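PDB 3QRA: attachment invasion locus protein from Yersinia pestis, which forms an outer membrane beta-barrel that mediates adhesion to host cells and promotes the bacterium's invasion of them. Local coordinates for residues Lys33-Phe38 against Gly121-Pro126; Ser87-Leu92 against Val131-Tyr136. One frame throughout, in Å; residues are numbered along the deposited sequence.

Contact 1: residues Lys33-Phe38 against Gly121-Pro126; sequences KYRYEF and GLQFNP
Arg35 and Gln123 meet inside an eight-stranded antiparallel outer membrane beta-barrel, reaching across its interior, with Arg35 CA 9.7 Å from Gln123 CA. Side chains of strand 28-37 alternate between lumen and outer surface, so polar residues suit the inward positions and aromatic ones the outward. At the start, Lys33 contributes its carbonyl O, which receives a weak bond from a water that is itself held by Gln123 NE2. Tyr34 faces outward and touches a bound detergent molecule, a place suited to a ring. Arg35 is the long donor needed to span the gap: its CG lies anti to the backbone N (chi1 175°) and the chain stays extended to NE. NH1 then donates to Gln123 OE1 at 3.2 Å in a fairly straight bond (165°), with the oxygen in the guanidinium plane. The amide is turned 63° from that plane, and the two side chains slide past each other, leaving Arg35 CD also 3.2 Å from OE1. Gln123 bends at its second torsion, and its NE2 is held by Asp133 OD1 as well as by the water. The other terminal nitrogen of Arg35, NH2, bonds to Ser87 OG. Glu37 OE2 lies 3.6 Å above the guanidinium plane, toward its rim; the salt bridge of NH2 with OE1 is long and acts through charge alone, no N-H pointing at the oxygen, and Arg81 and Arg156 share this carboxylate. A second water accepts from Arg35 NH1 at 3.2 Å and donates to Gln123 O at 2.8 Å and Asn125 OD1 at 2.6 Å.

Contact 2: residues Ser87-Leu92 against Val131-Tyr136; sequences SLYGLL and VIDASY. With C8E ((hydroxyethyloxy)tri(ethyloxy)octane), chain H.
The phenol ring of Tyr89 and the carboxylate of Asp133 lie in almost parallel planes, with Asp133 OD1 at the ring's edge. Tyr89 OH donates to OD1 over a short 2.6 Å, arriving on the syn side but 25° out of the carboxylate plane, and the two side chains cross at about a right angle. Beside this bond, the CB of Ser135 approaches the ring obliquely and comes within 3.2 Å of Tyr89 OH. The other flat group, Tyr136, points out of the barrel: the O9 end of a C8E detergent lies over one face of its ring, and C8 of that detergent is 3.5 Å from Tyr136 CD2. The tail's C1 is 3.7 Å from Ala134 O, an arrangement consistent with a lipid-facing surface.

A tyrosine suits position 89 because its length carries the hydroxyl past the intervening strand 108-124 to the next strand but one, along the inner wall. Its CG sits between the backbone N and the carbonyl carbon (chi1 58°), and the ring thereby leans over to the other strand. Asp133 supplies the matching acceptor, and its OD2 forms a salt bridge with Lys33 NZ, which probably keeps the carboxylate ionised. Ser135, small enough for its CB to pack directly against the phenol oxygen, bonds through OG to the same lysine nitrogen.

Segments 87-92 and 131-136 run in broadly the same direction, their axes 43° apart and 9.0 Å from each other at closest approach. Strand 108-124 lies between them in the sheet, paired by backbone bonds to Tyr89 through Gly121, while Ile45 of strand 42-53, beyond strand 66-81, packs against Tyr89.

Overall arrangement
From the N terminus, after strand 5-18 the chain forms strand 28-37, whose residues 33-38 are met by 121-126, after 82 intervening residues, to close contact 1. Within that interval come residues 87-92, which are joined by 131-136 after 38 intervening residues to close contact 2. The segments therefore alternate, and the two contacts cross along the sequence. Their centres lie 7 Å apart, on the same side of the chain's centre, in one polar patch of the barrel interior. Contact 2 joins strands 86-102 and 130-141, which flank strand 108-124; contact 1 links that middle strand across the lumen to strand 28-37.

Contact 1: residues Lys33-Phe38 against Gly121-Pro126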
# COMPACT_ATOMS: atom_id res chain seq x y z
N LYS A 33 -7.16 -2.03 -5.11
CA LYS A 33 -8.03 -2.54 -4.04
C LYS A 33 -9.31 -3.08 -4.62
O LYS A 33 -9.83 -2.54 -5.61
CB LYS A 33 -8.33 -1.46 -2.98
CG LYS A 33 -7.11 -1.05 -2.15
CD LYS A 33 -7.57 -0.69 -0.71
CE LYS A 33 -6.40 -0.21 0.15
NZ LYS A 33 -5.94 1.16 -0.23
N TYR A 34 -9.81 -4.16 -4.02
CA TYR A 34 -11.05 -4.79 -4.44
C TYR A 34 -11.92 -5.02 -3.21
O TYR A 34 -11.47 -5.62 -2.25
CB TYR A 34 -10.80 -6.12 -5.15
CG TYR A 34 -12.09 -6.90 -5.35
CD1 TYR A 34 -12.97 -6.58 -6.37
CD2 TYR A 34 -12.44 -7.93 -4.49
CE1 TYR A 34 -14.16 -7.28 -6.55
CE2 TYR A 34 -13.62 -8.63 -4.65
CZ TYR A 34 -14.47 -8.31 -5.68
OH TYR A 34 -15.65 -9.02 -5.82
N ARG A 35 -13.14 -4.52 -3.25
CA ARG A 35 -14.06 -4.59 -2.12
C ARG A 35 -15.30 -5.35 -2.53
O ARG A 35 -15.77 -5.22 -3.66
CB ARG A 35 -14.46 -3.19 -1.67
CG ARG A 35 -15.51 -3.16 -0.55
CD ARG A 35 -15.92 -1.73 -0.27
NE ARG A 35 -17.00 -1.61 0.72
CZ ARG A 35 -17.50 -0.44 1.11
NH1 ARG A 35 -17.01 0.67 0.57
NH2 ARG A 35 -18.47 -0.38 2.02
N TYR A 36 -15.82 -6.15 -1.61
CA TYR A 36 -17.09 -6.82 -1.85
C TYR A 36 -17.94 -6.68 -0.60
O TYR A 36 -17.49 -6.96 0.50
CB TYR A 36 -16.89 -8.30 -2.19
CG TYR A 36 -18.20 -8.98 -2.58
CD1 TYR A 36 -18.64 -8.97 -3.90
CD2 TYR A 36 -18.99 -9.61 -1.63
CE1 TYR A 36 -19.81 -9.57 -4.27
CE2 TYR A 36 -20.20 -10.22 -2.00
CZ TYR A 36 -20.59 -10.19 -3.33
OH TYR A 36 -21.77 -10.79 -3.75
N GLU A 37 -19.16 -6.22 -0.79
CA GLU A 37 -20.07 -5.99 0.30
C GLU A 37 -21.03 -7.19 0.43
O GLU A 37 -21.76 -7.45 -0.46
CB GLU A 37 -20.82 -4.68 0.10
CG GLU A 37 -19.98 -3.45 0.25
CD GLU A 37 -20.67 -2.17 -0.09
OE1 GLU A 37 -21.56 -1.74 0.62
OE2 GLU A 37 -20.30 -1.57 -1.08
N PHE A 38 -20.95 -7.91 1.53
CA PHE A 38 -21.73 -9.10 1.83
C PHE A 38 -23.14 -8.76 2.22
O PHE A 38 -24.01 -9.54 2.05
CB PHE A 38 -21.22 -9.78 3.07
CG PHE A 38 -19.89 -10.22 2.97
CD1 PHE A 38 -19.55 -11.09 2.00
CD2 PHE A 38 -18.96 -9.77 3.84
CE1 PHE A 38 -18.28 -11.50 1.89
CE2 PHE A 38 -17.71 -10.21 3.75
CZ PHE A 38 -17.36 -11.06 2.77
N GLY A 121 -8.04 2.44 6.38
CA GLY A 121 -8.40 3.42 5.37
C GLY A 121 -9.89 3.65 5.27
O GLY A 121 -10.67 3.16 6.09
N LEU A 122 -10.26 4.37 4.24
CA LEU A 122 -11.63 4.61 3.96
C LEU A 122 -11.98 4.69 2.51
O LEU A 122 -11.15 4.94 1.70
CB LEU A 122 -12.10 5.82 4.66
CG LEU A 122 -11.40 7.09 4.44
CD1 LEU A 122 -12.00 7.67 3.27
CD2 LEU A 122 -11.59 8.01 5.61
N GLN A 123 -13.24 4.44 2.25
CA GLN A 123 -13.77 4.63 0.90
C GLN A 123 -14.90 5.65 0.93
O GLN A 123 -15.78 5.59 1.79
CB GLN A 123 -14.26 3.32 0.28
CG GLN A 123 -13.18 2.25 0.19
CD GLN A 123 -13.36 1.34 -1.00
OE1 GLN A 123 -14.48 0.95 -1.34
NE2 GLN A 123 -12.25 1.01 -1.66
N PHE A 124 -14.86 6.56 -0.04
CA PHE A 124 -15.86 7.59 -0.22
C PHE A 124 -16.59 7.35 -1.54
O PHE A 124 -15.95 7.14 -2.57
CB PHE A 124 -15.17 8.96 -0.23
CG PHE A 124 -16.08 10.11 -0.57
CD1 PHE A 124 -17.25 10.33 0.15
CD2 PHE A 124 -15.74 10.99 -1.58
CE1 PHE A 124 -18.08 11.39 -0.17
CE2 PHE A 124 -16.57 12.06 -1.90
CZ PHE A 124 -17.74 12.26 -1.19
N ASN A 125 -17.92 7.35 -1.51
CA ASN A 125 -18.72 7.23 -2.72
C ASN A 125 -19.47 8.52 -3.00
O ASN A 125 -20.58 8.71 -2.49
CB ASN A 125 -19.74 6.08 -2.59
CG ASN A 125 -19.09 4.77 -2.19
OD1 ASN A 125 -19.33 4.26 -1.09
ND2 ASN A 125 -18.23 4.23 -3.06
N PRO A 126 -18.88 9.41 -3.81
CA PRO A 126 -19.53 10.69 -4.13
C PRO A 126 -20.77 10.47 -4.98
O PRO A 126 -21.70 11.28 -4.97
CB PRO A 126 -18.45 11.43 -4.94
CG PRO A 126 -17.58 10.35 -5.51
CD PRO A 126 -17.58 9.25 -4.48
O HOH W 1 -11.80 -0.49 -4.18
O HOH W 2 -17.78 3.77 1.00

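Contact 2: residues Ser87-Leu92 against Val131-Tyr136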
# COMPACT_ATOMS: atom_id res chain seq x y z
N SER A 87 -17.23 4.63 4.15
CA SER A 87 -16.97 3.34 4.78
C SER A 87 -15.55 3.34 5.32
O SER A 87 -14.66 3.96 4.74
CB SER A 87 -17.12 2.22 3.75
OG SER A 87 -18.41 2.24 3.15
N LEU A 88 -15.34 2.61 6.41
CA LEU A 88 -14.03 2.54 7.07
C LEU A 88 -13.52 1.11 7.08
O LEU A 88 -14.28 0.19 7.26
CB LEU A 88 -14.16 2.98 8.52
CG LEU A 88 -14.81 4.32 8.83
CD1 LEU A 88 -14.94 4.49 10.34
CD2 LEU A 88 -14.00 5.46 8.22
N TYR A 89 -12.23 0.91 6.93
CA TYR A 89 -11.72 -0.45 6.94
C TYR A 89 -10.37 -0.62 7.66
O TYR A 89 -9.60 0.34 7.81
CB TYR A 89 -11.67 -1.02 5.52
CG TYR A 89 -10.82 -0.25 4.52
CD1 TYR A 89 -9.43 -0.39 4.49
CD2 TYR A 89 -11.41 0.57 3.56
CE1 TYR A 89 -8.65 0.29 3.57
CE2 TYR A 89 -10.63 1.26 2.61
CZ TYR A 89 -9.26 1.11 2.62
OH TYR A 89 -8.49 1.77 1.67
N GLY A 90 -10.12 -1.84 8.12
CA GLY A 90 -8.85 -2.20 8.72
C GLY A 90 -8.30 -3.43 8.01
O GLY A 90 -9.04 -4.36 7.70
N LEU A 91 -6.99 -3.43 7.75
CA LEU A 91 -6.35 -4.45 6.93
C LEU A 91 -5.16 -5.09 7.65
O LEU A 91 -4.47 -4.45 8.44
CB LEU A 91 -5.85 -3.84 5.62
CG LEU A 91 -6.90 -3.08 4.81
CD1 LEU A 91 -6.28 -2.48 3.56
CD2 LEU A 91 -8.05 -4.00 4.44
N LEU A 92 -4.94 -6.36 7.34
CA LEU A 92 -3.81 -7.12 7.87
C LEU A 92 -3.30 -8.01 6.76
O LEU A 92 -4.08 -8.51 5.93
CB LEU A 92 -4.26 -7.98 9.05
CG LEU A 92 -3.16 -8.81 9.71
CD1 LEU A 92 -2.15 -7.90 10.38
CD2 LEU A 92 -3.77 -9.78 10.74
N VAL A 131 -15.92 5.36 -6.65
CA VAL A 131 -15.13 5.13 -5.44
C VAL A 131 -13.93 6.04 -5.41
O VAL A 131 -13.28 6.16 -6.37
CB VAL A 131 -14.54 3.75 -5.37
CG1 VAL A 131 -13.98 3.49 -4.03
CG2 VAL A 131 -15.45 2.79 -5.63
N ILE A 132 -13.67 6.63 -4.28
CA ILE A 132 -12.41 7.27 -3.97
C ILE A 132 -11.88 6.55 -2.75
O ILE A 132 -12.60 6.38 -1.77
CB ILE A 132 -12.59 8.77 -3.68
CG1 ILE A 132 -13.21 9.46 -4.90
CG2 ILE A 132 -11.25 9.40 -3.28
CD1 ILE A 132 -13.42 10.94 -4.72
N ASP A 133 -10.65 6.08 -2.82
CA ASP A 133 -10.11 5.22 -1.78
C ASP A 133 -8.86 5.88 -1.19
O ASP A 133 -8.04 6.40 -1.93
CB ASP A 133 -9.75 3.85 -2.37
CG ASP A 133 -9.06 2.94 -1.35
OD1 ASP A 133 -9.78 2.31 -0.56
OD2 ASP A 133 -7.80 2.85 -1.36
N ALA A 134 -8.71 5.84 0.13
CA ALA A 134 -7.46 6.34 0.72
C ALA A 134 -7.09 5.49 1.91
O ALA A 134 -7.96 5.13 2.71
CB ALA A 134 -7.59 7.82 1.14
N SER A 135 -5.81 5.16 2.03
CA SER A 135 -5.41 4.33 3.17
C SER A 135 -3.94 4.52 3.54
O SER A 135 -3.16 5.09 2.78
CB SER A 135 -5.70 2.85 2.88
OG SER A 135 -4.73 2.27 2.02
N TYR A 136 -3.61 4.05 4.74
CA TYR A 136 -2.23 4.03 5.22
C TYR A 136 -1.88 2.60 5.62
O TYR A 136 -2.74 1.84 6.10
CB TYR A 136 -2.05 4.99 6.41
CG TYR A 136 -0.68 4.87 7.05
CD1 TYR A 136 0.43 5.50 6.48
CD2 TYR A 136 -0.49 4.12 8.21
CE1 TYR A 136 1.69 5.39 7.06
CE2 TYR A 136 0.77 4.01 8.79
CZ TYR A 136 1.85 4.64 8.21
OH TYR A 136 3.10 4.54 8.77
C1 C8E H . -7.19 7.91 5.10
C2 C8E H . -6.24 7.11 5.98
C3 C8E H . -6.79 6.96 7.40
C4 C8E H . -6.17 5.76 8.11
C5 C8E H . -5.55 6.16 9.45
C6 C8E H . -4.07 5.79 9.53
C7 C8E H . -3.34 6.70 10.51
C8 C8E H . -1.85 6.38 10.57
O9 C8E H . -1.12 7.57 10.78